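Local coordinates for DUF1573 domain-containing protein (Porphyromonas gingivalis, PDB 2QSV) that is of unknown function, possibly linked to cysteine-type peptidase activity, its C-terminal part building two consecutive immunoglobulin-like domains that pack at their junction, at residues V40-F45 with D49-R54; P75-E80 with T156-A161; P104-F109 with Q208-R213; L126-G129 with T135-A138; T169-K172 with S176-L179. All coordinates share one frame; numbering follows the deposited sequence.

Interaction 1 (V40-F45 with D49-R54)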
# COMPACT_ATOMS: atom_id res chain seq x y z
N VAL A 40 20.26 2.83 2.65
CA VAL A 40 20.53 4.22 2.27
C VAL A 40 19.33 5.18 2.40
O VAL A 40 19.51 6.39 2.47
CB VAL A 40 21.21 4.31 0.86
CG1 VAL A 40 22.61 3.67 0.90
CG2 VAL A 40 20.38 3.64 -0.20
N SER A 41 18.12 4.63 2.43
CA SER A 41 16.92 5.45 2.63
C SER A 41 15.87 4.62 3.39
O SER A 41 15.68 3.46 3.07
CB SER A 41 16.37 5.93 1.29
OG SER A 41 15.40 6.94 1.46
N LEU A 42 15.24 5.23 4.39
CA LEU A 42 14.16 4.62 5.17
C LEU A 42 12.87 5.38 4.90
O LEU A 42 12.92 6.58 4.76
CB LEU A 42 14.41 4.78 6.68
CG LEU A 42 15.40 3.95 7.49
CD1 LEU A 42 15.54 4.56 8.89
CD2 LEU A 42 14.95 2.49 7.57
N PRO A 43 11.72 4.68 4.89
CA PRO A 43 10.42 5.36 4.95
C PRO A 43 10.35 6.39 6.08
O PRO A 43 10.88 6.15 7.17
CB PRO A 43 9.46 4.21 5.24
CG PRO A 43 10.07 3.07 4.54
CD PRO A 43 11.56 3.22 4.78
N SER A 44 9.69 7.52 5.83
CA SER A 44 9.56 8.58 6.83
C SER A 44 8.82 8.16 8.11
O SER A 44 8.92 8.85 9.14
CB SER A 44 8.82 9.78 6.24
OG SER A 44 7.48 9.42 5.95
N PHE A 45 8.09 7.04 8.04
CA PHE A 45 7.26 6.57 9.15
C PHE A 45 7.87 5.37 9.87
O PHE A 45 7.21 4.75 10.71
CB PHE A 45 5.82 6.23 8.69
CG PHE A 45 5.75 5.30 7.47
CD1 PHE A 45 5.79 3.91 7.61
CD2 PHE A 45 5.64 5.83 6.18
CE1 PHE A 45 5.71 3.06 6.48
CE2 PHE A 45 5.54 4.99 5.05
CZ PHE A 45 5.56 3.61 5.20
N ASP A 49 17.76 1.25 13.56
CA ASP A 49 19.15 1.48 13.98
C ASP A 49 20.13 0.56 13.24
O ASP A 49 21.25 0.96 12.94
CB ASP A 49 19.29 1.40 15.50
CG ASP A 49 18.52 2.52 16.21
OD1 ASP A 49 17.90 2.24 17.26
OD2 ASP A 49 18.51 3.67 15.70
N ASP A 50 19.68 -0.64 12.88
CA ASP A 50 20.48 -1.53 12.04
C ASP A 50 20.59 -1.01 10.60
O ASP A 50 19.93 -1.55 9.69
CB ASP A 50 19.88 -2.94 12.06
CG ASP A 50 20.92 -4.03 11.87
OD1 ASP A 50 22.14 -3.72 11.92
OD2 ASP A 50 20.52 -5.22 11.69
N ARG A 51 21.43 0.01 10.39
CA ARG A 51 21.49 0.74 9.10
C ARG A 51 22.73 0.53 8.24
O ARG A 51 22.70 0.82 7.04
CB ARG A 51 21.30 2.24 9.32
CG ARG A 51 19.85 2.62 9.53
CD ARG A 51 19.62 4.06 9.21
NE ARG A 51 19.56 4.24 7.77
CZ ARG A 51 19.03 5.30 7.18
NH1 ARG A 51 18.49 6.27 7.90
NH2 ARG A 51 19.03 5.38 5.85
N ALA A 52 23.82 0.08 8.84
CA ALA A 52 25.08 -0.10 8.10
C ALA A 52 25.83 -1.29 8.69
O ALA A 52 26.51 -1.17 9.71
CB ALA A 52 25.94 1.19 8.14
N PHE A 53 25.69 -2.43 8.04
CA PHE A 53 26.23 -3.67 8.57
C PHE A 53 27.03 -4.48 7.55
O PHE A 53 26.90 -4.26 6.34
CB PHE A 53 25.10 -4.53 9.12
CG PHE A 53 23.96 -4.73 8.17
CD1 PHE A 53 22.91 -3.81 8.12
CD2 PHE A 53 23.91 -5.86 7.36
CE1 PHE A 53 21.84 -4.00 7.26
CE2 PHE A 53 22.83 -6.07 6.49
CZ PHE A 53 21.79 -5.13 6.45
N ARG A 54 27.85 -5.41 8.05
CA ARG A 54 28.48 -6.46 7.22
C ARG A 54 27.78 -7.83 7.27
O ARG A 54 27.30 -8.26 8.32
CB ARG A 54 29.93 -6.68 7.62
CG ARG A 54 30.93 -6.32 6.55
CD ARG A 54 31.79 -5.15 7.00
NE ARG A 54 33.13 -5.23 6.41
CZ ARG A 54 33.98 -4.20 6.28
NH1 ARG A 54 33.64 -2.97 6.69
NH2 ARG A 54 35.18 -4.41 5.73

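Interaction 2 (P75-E80 with T156-A161). With NA (sodium ion), chain C.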
# COMPACT_ATOMS: atom_id res chain seq x y z
N PRO A 75 -3.90 10.85 7.68
CA PRO A 75 -4.26 9.46 7.36
C PRO A 75 -4.30 9.16 5.85
O PRO A 75 -4.31 10.07 5.02
CB PRO A 75 -5.65 9.29 8.00
CG PRO A 75 -6.18 10.64 8.16
CD PRO A 75 -5.02 11.59 8.31
N GLY A 76 -4.33 7.88 5.50
CA GLY A 76 -4.20 7.47 4.11
C GLY A 76 -3.18 6.36 3.99
O GLY A 76 -2.43 6.10 4.92
N MSE A 77 -3.13 5.72 2.84
CA MSE A 77 -2.16 4.65 2.56
C MSE A 77 -0.83 5.29 2.19
O MSE A 77 -0.77 6.18 1.32
CB MSE A 77 -2.69 3.80 1.39
CG MSE A 77 -1.82 2.56 1.06
SE MSE A 77 -2.14 1.20 2.41
CE MSE A 77 -3.96 0.54 2.01
N LYS A 78 0.22 4.93 2.93
CA LYS A 78 1.55 5.44 2.68
C LYS A 78 2.34 4.30 2.07
O LYS A 78 2.25 3.16 2.52
CB LYS A 78 2.20 5.88 4.01
CG LYS A 78 1.27 6.67 4.97
CD LYS A 78 0.90 8.03 4.33
CE LYS A 78 -0.11 8.79 5.19
NZ LYS A 78 -0.59 10.03 4.48
N ASP A 79 3.08 4.59 1.01
CA ASP A 79 3.94 3.60 0.35
C ASP A 79 5.27 4.26 0.16
O ASP A 79 5.35 5.24 -0.56
CB ASP A 79 3.39 3.23 -1.03
CG ASP A 79 2.00 2.66 -0.97
OD1 ASP A 79 1.81 1.59 -0.36
OD2 ASP A 79 1.08 3.27 -1.55
N GLU A 80 6.30 3.79 0.86
CA GLU A 80 7.63 4.39 0.76
C GLU A 80 8.69 3.29 0.73
O GLU A 80 8.56 2.29 1.42
CB GLU A 80 7.89 5.33 1.94
CG GLU A 80 7.09 6.66 1.92
CD GLU A 80 7.66 7.68 2.90
OE1 GLU A 80 8.91 7.78 3.06
OE2 GLU A 80 6.86 8.37 3.53
N THR A 156 -6.57 3.55 -3.39
CA THR A 156 -5.40 2.96 -4.03
C THR A 156 -5.69 1.60 -4.71
O THR A 156 -6.55 0.82 -4.27
CB THR A 156 -4.17 2.89 -3.07
OG1 THR A 156 -4.55 2.34 -1.82
CG2 THR A 156 -3.53 4.31 -2.80
N THR A 157 -5.01 1.39 -5.83
CA THR A 157 -5.04 0.12 -6.52
C THR A 157 -3.57 -0.43 -6.65
O THR A 157 -2.60 0.35 -6.77
CB THR A 157 -5.78 0.22 -7.89
OG1 THR A 157 -5.15 1.22 -8.69
CG2 THR A 157 -7.29 0.62 -7.71
N ARG A 158 -3.41 -1.73 -6.61
CA ARG A 158 -2.08 -2.33 -6.80
C ARG A 158 -1.96 -2.95 -8.22
O ARG A 158 -0.89 -2.97 -8.81
CB ARG A 158 -1.78 -3.40 -5.72
CG ARG A 158 -1.83 -2.91 -4.25
CD ARG A 158 -0.85 -1.76 -3.95
NE ARG A 158 -0.76 -1.46 -2.50
CZ ARG A 158 -0.46 -0.27 -1.96
NH1 ARG A 158 -0.24 0.80 -2.74
NH2 ARG A 158 -0.38 -0.13 -0.62
N ASN A 159 -3.05 -3.44 -8.77
CA ASN A 159 -3.04 -4.02 -10.10
C ASN A 159 -2.90 -2.95 -11.19
O ASN A 159 -3.69 -1.97 -11.20
CB ASN A 159 -4.29 -4.88 -10.27
CG ASN A 159 -4.24 -5.77 -11.48
OD1 ASN A 159 -4.09 -5.31 -12.62
ND2 ASN A 159 -4.36 -7.06 -11.24
N PRO A 160 -1.90 -3.12 -12.11
CA PRO A 160 -1.62 -2.16 -13.16
C PRO A 160 -2.70 -2.05 -14.23
O PRO A 160 -2.67 -1.11 -15.00
CB PRO A 160 -0.29 -2.70 -13.78
CG PRO A 160 -0.36 -4.15 -13.56
CD PRO A 160 -0.95 -4.28 -12.17
N ALA A 161 -3.63 -3.00 -14.30
CA ALA A 161 -4.74 -2.91 -15.26
C ALA A 161 -5.94 -2.11 -14.69
O ALA A 161 -6.88 -1.83 -15.42
CB ALA A 161 -5.20 -4.30 -15.67
NA NA C . -3.08 0.44 -10.47
O HOH W 1 -0.64 0.23 -9.84
O HOH W 2 -3.07 1.74 -12.11
O HOH W 3 -3.28 2.91 -9.70

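Interaction 3 (P104-F109 with Q208-R213)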
# COMPACT_ATOMS: atom_id res chain seq x y z
N PRO A 104 -1.23 1.47 6.22
CA PRO A 104 -2.63 1.97 6.27
C PRO A 104 -2.85 2.82 7.51
O PRO A 104 -3.18 2.29 8.56
CB PRO A 104 -3.49 0.67 6.32
CG PRO A 104 -2.43 -0.55 6.30
CD PRO A 104 -1.11 0.09 6.74
N LEU A 105 -2.64 4.13 7.38
CA LEU A 105 -2.71 5.04 8.51
C LEU A 105 -4.14 5.58 8.58
O LEU A 105 -4.65 6.17 7.59
CB LEU A 105 -1.67 6.17 8.38
CG LEU A 105 -1.66 7.17 9.54
CD1 LEU A 105 -1.29 6.54 10.90
CD2 LEU A 105 -0.74 8.41 9.27
N VAL A 106 -4.82 5.35 9.71
CA VAL A 106 -6.22 5.78 9.86
C VAL A 106 -6.36 6.91 10.91
O VAL A 106 -5.40 7.22 11.61
CB VAL A 106 -7.20 4.55 10.16
CG1 VAL A 106 -7.13 3.49 9.02
CG2 VAL A 106 -6.93 3.91 11.51
N ASP A 107 -7.56 7.47 11.04
CA ASP A 107 -7.87 8.47 12.08
C ASP A 107 -7.78 7.96 13.52
O ASP A 107 -8.05 6.78 13.83
CB ASP A 107 -9.27 9.05 11.87
CG ASP A 107 -9.36 9.89 10.59
OD1 ASP A 107 -8.85 11.03 10.61
OD2 ASP A 107 -9.90 9.40 9.56
N ASN A 108 -7.42 8.87 14.41
CA ASN A 108 -7.62 8.62 15.84
C ASN A 108 -9.09 8.79 16.23
O ASN A 108 -9.51 9.87 16.70
CB ASN A 108 -6.68 9.49 16.68
CG ASN A 108 -6.76 9.19 18.18
OD1 ASN A 108 -7.30 8.16 18.60
ND2 ASN A 108 -6.28 10.12 18.98
N PHE A 109 -9.86 7.71 16.06
CA PHE A 109 -11.31 7.76 16.17
C PHE A 109 -11.84 8.05 17.58
O PHE A 109 -12.87 8.70 17.69
CB PHE A 109 -12.01 6.52 15.58
CG PHE A 109 -11.93 6.43 14.08
CD1 PHE A 109 -12.70 7.30 13.26
CD2 PHE A 109 -11.11 5.48 13.47
CE1 PHE A 109 -12.62 7.24 11.87
CE2 PHE A 109 -11.00 5.41 12.07
CZ PHE A 109 -11.78 6.27 11.26
N GLN A 208 -16.25 2.53 11.98
CA GLN A 208 -16.54 1.11 11.95
C GLN A 208 -15.78 0.29 10.88
O GLN A 208 -15.75 -0.91 10.99
CB GLN A 208 -18.04 0.89 11.72
CG GLN A 208 -18.93 1.13 12.96
CD GLN A 208 -19.08 2.63 13.27
OE1 GLN A 208 -18.71 3.08 14.37
NE2 GLN A 208 -19.58 3.41 12.28
N ALA A 209 -15.23 0.93 9.86
CA ALA A 209 -14.49 0.28 8.80
C ALA A 209 -13.67 1.29 8.01
O ALA A 209 -14.03 1.64 6.86
CB ALA A 209 -15.44 -0.53 7.89
N PRO A 210 -12.58 1.80 8.64
CA PRO A 210 -11.77 2.87 8.02
C PRO A 210 -10.95 2.44 6.80
O PRO A 210 -10.52 3.29 6.03
CB PRO A 210 -10.83 3.29 9.15
CG PRO A 210 -10.73 2.03 10.06
CD PRO A 210 -12.12 1.47 10.00
N LEU A 211 -10.73 1.12 6.67
CA LEU A 211 -10.11 0.55 5.49
C LEU A 211 -11.14 -0.35 4.78
O LEU A 211 -11.53 -1.43 5.30
CB LEU A 211 -8.78 -0.17 5.85
CG LEU A 211 -8.12 -1.03 4.77
CD1 LEU A 211 -7.73 -0.22 3.55
CD2 LEU A 211 -6.88 -1.76 5.37
N ARG A 212 -11.59 0.09 3.59
CA ARG A 212 -12.69 -0.59 2.91
C ARG A 212 -12.18 -1.11 1.58
O ARG A 212 -11.39 -0.45 0.95
CB ARG A 212 -13.83 0.43 2.72
CG ARG A 212 -15.17 -0.21 2.62
CD ARG A 212 -15.68 -0.74 3.98
NE ARG A 212 -16.93 -1.36 3.64
CZ ARG A 212 -18.08 -0.70 3.53
NH1 ARG A 212 -18.14 0.64 3.82
NH2 ARG A 212 -19.16 -1.38 3.19
N ARG A 213 -12.54 -2.33 1.17
CA ARG A 213 -12.04 -2.86 -0.09
C ARG A 213 -13.15 -3.29 -0.99
O ARG A 213 -14.12 -3.92 -0.58
CB ARG A 213 -11.04 -4.03 0.11
CG ARG A 213 -9.80 -3.65 0.80
CD ARG A 213 -9.07 -4.93 1.10
NE ARG A 213 -7.73 -4.77 1.64
CZ ARG A 213 -7.43 -4.88 2.92
NH1 ARG A 213 -8.37 -5.04 3.82
NH2 ARG A 213 -6.20 -4.77 3.30

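Interaction 4 (L126-G129 with T135-A138)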
# COMPACT_ATOMS: atom_id res chain seq x y z
N LEU A 126 -17.59 -5.95 -7.54
CA LEU A 126 -17.94 -5.58 -8.88
C LEU A 126 -17.37 -6.61 -9.88
O LEU A 126 -16.15 -6.70 -10.05
CB LEU A 126 -17.41 -4.16 -9.22
CG LEU A 126 -17.55 -3.71 -10.70
CD1 LEU A 126 -19.01 -3.58 -11.14
CD2 LEU A 126 -16.82 -2.37 -10.96
N ASP A 127 -18.25 -7.35 -10.55
CA ASP A 127 -17.78 -8.26 -11.60
C ASP A 127 -18.06 -7.61 -12.93
O ASP A 127 -19.22 -7.48 -13.33
CB ASP A 127 -18.46 -9.65 -11.48
CG ASP A 127 -17.79 -10.74 -12.37
OD1 ASP A 127 -17.07 -10.43 -13.36
OD2 ASP A 127 -18.00 -11.92 -12.05
N MSE A 128 -17.01 -7.16 -13.61
CA MSE A 128 -17.19 -6.48 -14.89
C MSE A 128 -17.41 -7.41 -16.10
O MSE A 128 -17.63 -6.93 -17.22
CB MSE A 128 -16.03 -5.55 -15.14
CG MSE A 128 -15.93 -4.53 -14.04
SE MSE A 128 -14.57 -3.27 -14.40
CE MSE A 128 -15.02 -2.65 -16.15
N GLY A 129 -17.40 -8.71 -15.86
CA GLY A 129 -17.54 -9.69 -16.92
C GLY A 129 -16.39 -9.71 -17.92
O GLY A 129 -15.23 -9.42 -17.59
N THR A 135 -10.78 -0.67 -23.26
CA THR A 135 -10.73 -0.15 -21.89
C THR A 135 -12.15 0.13 -21.41
O THR A 135 -12.90 0.87 -22.05
CB THR A 135 -9.84 1.08 -21.69
OG1 THR A 135 -8.53 0.79 -22.19
CG2 THR A 135 -9.73 1.43 -20.19
N THR A 136 -12.51 -0.50 -20.30
CA THR A 136 -13.87 -0.52 -19.84
C THR A 136 -14.00 0.25 -18.51
O THR A 136 -13.25 0.03 -17.57
CB THR A 136 -14.35 -1.96 -19.75
OG1 THR A 136 -14.09 -2.58 -21.01
CG2 THR A 136 -15.85 -2.07 -19.45
N LYS A 137 -14.94 1.18 -18.51
CA LYS A 137 -15.24 2.01 -17.38
C LYS A 137 -16.42 1.49 -16.58
O LYS A 137 -17.32 0.88 -17.12
CB LYS A 137 -15.54 3.43 -17.87
CG LYS A 137 -14.35 4.19 -18.38
CD LYS A 137 -14.85 5.54 -18.93
CE LYS A 137 -13.74 6.31 -19.64
NZ LYS A 137 -14.07 7.76 -19.69
N ALA A 138 -16.39 1.75 -15.28
CA ALA A 138 -17.54 1.51 -14.43
C ALA A 138 -17.56 2.61 -13.37
O ALA A 138 -16.60 3.37 -13.22
CB ALA A 138 -17.48 0.11 -13.77

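Interaction 5 (T169-K172 with S176-L179)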
# COMPACT_ATOMS: atom_id res chain seq x y z
N THR A 169 -13.57 13.97 -2.64
CA THR A 169 -12.99 13.28 -1.50
C THR A 169 -13.61 13.70 -0.18
O THR A 169 -13.19 13.22 0.89
CB THR A 169 -11.45 13.46 -1.36
OG1 THR A 169 -11.16 14.85 -1.28
CG2 THR A 169 -10.68 12.83 -2.51
N GLU A 170 -14.62 14.57 -0.25
CA GLU A 170 -15.39 14.90 0.94
C GLU A 170 -16.86 14.90 0.57
O GLU A 170 -17.27 15.54 -0.42
CB GLU A 170 -14.96 16.23 1.57
CG GLU A 170 -15.73 16.53 2.87
CD GLU A 170 -15.60 17.99 3.33
OE1 GLU A 170 -14.66 18.68 2.85
OE2 GLU A 170 -16.42 18.44 4.18
N ILE A 171 -17.62 14.13 1.34
CA ILE A 171 -19.02 13.85 1.04
C ILE A 171 -19.87 14.23 2.22
O ILE A 171 -19.70 13.69 3.34
CB ILE A 171 -19.28 12.39 0.59
CG1 ILE A 171 -18.46 12.09 -0.69
CG2 ILE A 171 -20.74 12.19 0.12
CD1 ILE A 171 -17.11 11.40 -0.43
N LYS A 172 -20.82 15.15 1.98
CA LYS A 172 -21.70 15.59 3.09
C LYS A 172 -22.71 14.50 3.46
O LYS A 172 -23.03 13.66 2.63
CB LYS A 172 -22.41 16.94 2.78
CG LYS A 172 -23.35 16.86 1.62
CD LYS A 172 -24.01 18.25 1.30
CE LYS A 172 -23.05 19.27 0.68
NZ LYS A 172 -23.72 20.63 0.58
N SER A 176 -23.51 11.76 -1.96
CA SER A 176 -22.76 10.69 -2.59
C SER A 176 -21.80 11.24 -3.64
O SER A 176 -21.90 12.43 -4.06
CB SER A 176 -23.69 9.64 -3.17
OG SER A 176 -24.36 10.18 -4.30
N THR A 177 -20.87 10.40 -4.06
CA THR A 177 -19.94 10.75 -5.13
C THR A 177 -19.74 9.49 -5.99
O THR A 177 -20.05 8.38 -5.56
CB THR A 177 -18.62 11.38 -4.61
OG1 THR A 177 -17.93 11.98 -5.69
CG2 THR A 177 -17.64 10.34 -3.92
N LEU A 178 -19.28 9.65 -7.22
CA LEU A 178 -18.95 8.47 -8.03
C LEU A 178 -17.46 8.15 -7.90
O LEU A 178 -16.61 9.05 -7.90
CB LEU A 178 -19.31 8.73 -9.50
CG LEU A 178 -20.80 8.73 -9.73
CD1 LEU A 178 -21.12 8.97 -11.19
CD2 LEU A 178 -21.36 7.42 -9.28
N LEU A 179 -17.19 6.87 -7.71
CA LEU A 179 -15.84 6.29 -7.87
C LEU A 179 -15.72 5.85 -9.30
O LEU A 179 -16.45 4.98 -9.73
CB LEU A 179 -15.65 5.10 -6.92
CG LEU A 179 -14.25 4.43 -6.89
CD1 LEU A 179 -13.19 5.40 -6.42
CD2 LEU A 179 -14.36 3.21 -5.97

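Interaction 1 (V40-F45 with D49-R54)
Leu42 packs its branched end over one face of the Arg51 guanidinium, just beyond the end of strand 35-41 and just before the start of strand 52-55, at the margin of the first immunoglobulin-like domain of this C-terminal part. These strands are antiparallel partners in a mixed five-stranded sheet, of which 52-55 is an outermost member. The two side chains approach from opposite directions. Leu42 CG sits 3.8 Å above the guanidinium plane, over its centre, while its branch CD1 reaches Arg51 NH1 at 3.6 Å. The arginine comes to this position by a bend near its end (chi3 77°), which swings the flat group back toward the end of strand 35-41. There Arg51 NH2 donates a hydrogen bond to the carbonyl oxygen of Val39. The edge of the guanidinium is set against the Val40-Ser41 peptide. A face packed by leucine and an NH2 bonded to a carbonyl should together limit rotation of the group. This is the tight part of the contact.

Its other side is much looser. The CB atoms of Val40 and Ser41 point away from 49-54, and the exposed Val40 meets Arg51 through its backbone, its side chain touching instead Val83 and Glu85 of strand 76-87. Before Arg51 the chain makes an inverse gamma turn centred on Asp50, whose carboxylate forms a salt bridge with Arg61. The nearest approach of Arg51 to Val40 is made in the guanidinium plane, Arg51 NH2 standing 3.5 Å from Val40 C.

Interaction 2 (P75-E80 with T156-A161)
Strand 76-87 and the end of strand 150-157 approach each other without pairing, the CA atoms of Met77 and Thr156 remaining 7.5 Å apart. The gap is bridged mainly by Asp79 and Arg158, which reach out from opposite directions to form a salt bridge. Arg158 bends at its second torsion (chi2 -59°) before running out extended to the aspartate. Arg158 NH1 gives Asp79 OD2 the straighter bond, 3.0 Å at 161°, with the oxygen lying in the guanidinium plane; the second, from Arg158 NH2 to Asp79 OD1 at 2.8 Å, is bent and weak. Carboxylate and guanidinium planes stand 71° apart, so the two groups do not meet as a flat bidentate pair. Ser102 OG also hydrogen-bonds Asp79 OD1, steadying the carboxylate. Selenomethionine Met77 lies against the same guanidinium, with its CG 3.5 Å from Arg158 NH2, and touches Thr156 OG1 more loosely from CG at 4.0 Å.

The residues flanking Arg158 bind a sodium ion, through Thr157 OG1 at 2.8 Å and Asn159 O at 2.6 Å, with Leu162 O and three waters. Asn159 OD1 accepts from Ala161 N in an Asx turn. The arrangement is a salt-bridged contact between two immunoglobulin-like domains, beside a sodium site of the second.

Interaction 3 (P104-F109 with Q208-R213)
Pro210 turns its ring into the angle between Val106 and Phe109, and its CB and CG atoms make the closest contacts with both. Phe109 presents its rim: the aromatic carbon CE2 lies 3.6 Å from Pro210 CB, and the proline atom is near the plane of the ring, so this is an approach to the edge and not a CH-pi stack on the face. One face of that ring is occupied from within its own segment, where Asp107 CB sits 3.7 Å above the centre. Beside it, Val106 crosses the proline at a slant, and its branch CG1 comes within 3.7 Å of Pro210 CB and 4.0 Å of Pro210 CG. That methyl is anti to the carbonyl carbon (chi1 -58°), a rotation that brings it forward to the proline.

Farther along, the packing relaxes. Pro104 CB and Leu211 CD2 are 4.3 Å apart, and both residues also touch Ile203; Leu211 touches Met77 as well. The contacts between the segments are all apolar, while a polar link is made outside them, Asp107 OD2 being hydrogen-bonded to His153 NE2.

The contact thus joins the end of strand 94-105 and the linker that leaves it to the start of strand 211-219. Leu105 pairs with Gly76 of strand 76-87 in the first immunoglobulin-like domain, and Arg212 pairs with Ile202 of strand 195-204 in the second, so the packing lies where the last strand of the first domain ends and strand 211-219 of the second begins.

Interaction 4 (L126-G129 with T135-A138)
Met128 and Thr136 lie alongside each other with their side chains running in opposite senses, each reaching from its own strand toward the other. The selenomethionine chain runs out extended and then bends at its last torsion (chi3 53°), which lays the terminal CE along Thr136. There Met128 CE is 3.5 Å from Thr136 CG2, a snug carbon contact, and equally near Thr136 O. The threonine methyl meets it because CG2 is anti to the backbone nitrogen; the hydroxyl, on another branch, is bound to the carbonyl of Glu134. Alongside, Leu126 sends CD2 to Ala138 CB at 3.8 Å, and Met128 CE brushes the same alanine methyl at 4.4 Å. Between Leu126 and Met128, Asp127 OD1 accepts a hydrogen bond from Gly129 N at 3.1 Å, an Asx turn within the strand.

The strand segments run nearly antiparallel, at 151°, but their axes stay 9.6 Å apart, a spacing of facing layers bridged by side chains. Strand 125-130 pairs with 211-219 in the five-stranded sheet, whereas 136-144 belongs to the four-stranded one. Apolar packing between two such sheets is the hallmark of an immunoglobulin-like beta sandwich, here near the edge of the second domain.

Interaction 5 (T169-K172 with S176-L179)
Ser176 OG is hydrogen-bonded to Glu141 OE2 on the neighbouring strand, while the backbone of the same serine meets Ile171 across a tight connection between the two sheets of the C-terminal immunoglobulin-like beta sandwich. Strand 170-171 is an outermost member of the five-stranded sheet and pairs with 150-157; strand 176-183 lies within the four-stranded sheet, between 136-144 and 162-166. Three residues link the segments, and the CA atoms of Ile171 and Ser176 approach to 6.1 Å.

Ile171 carries the contact with both of its branches. The methyl CG2 bears on the serine main chain, 3.5 Å from Ser176 N and 3.7 Å from Ser176 CA. The longer branch, through CG1, turns to Thr177, which it meets at about a right angle. Its second torsion (chi2 96°) is well off a staggered value, suggesting a compromise made to fit among the surrounding residues, Leu152 being one of them. Ile171 and Thr177 are both buried, so this side of the contact belongs to the sandwich interior, whereas the CB of Ser176 points away from 169-172.

Polar atoms around this apolar patch find partners outside the two segments. Ile171 O accepts a hydrogen bond from Asn144 ND2, and Thr177 OG1 has a weak one with Arg168 N. With that hydroxyl anti to the backbone nitrogen, the threonine offers its methyl to the isoleucine: Thr177 CG2 is 3.8 Å from Ile171 CG1 and 3.7 Å from Ile171 CD1.

In the fold
The five contacts trace a chain of two immunoglobulin-like domains. Interaction 1 lies in the first domain and closes before interaction 2 opens; interactions 4 and 5 each tie together the two sheets of the second, their centres about 20 Å apart. Interactions 2 and 3 join the domains. Their centres are about 14 Å apart, their segments alternate along the chain, and they meet where strands 76-87 and 94-105 pair. Interaction 4 is nested in the loops closed by both, interaction 5 in that of interaction 3, so the bridging contacts unite residues distant in sequence. Ser44 and Glu80 link this junction to interaction 1. Interactions 1 and 4, about 42 Å apart between centres, lie on opposite sides of the chain's centre.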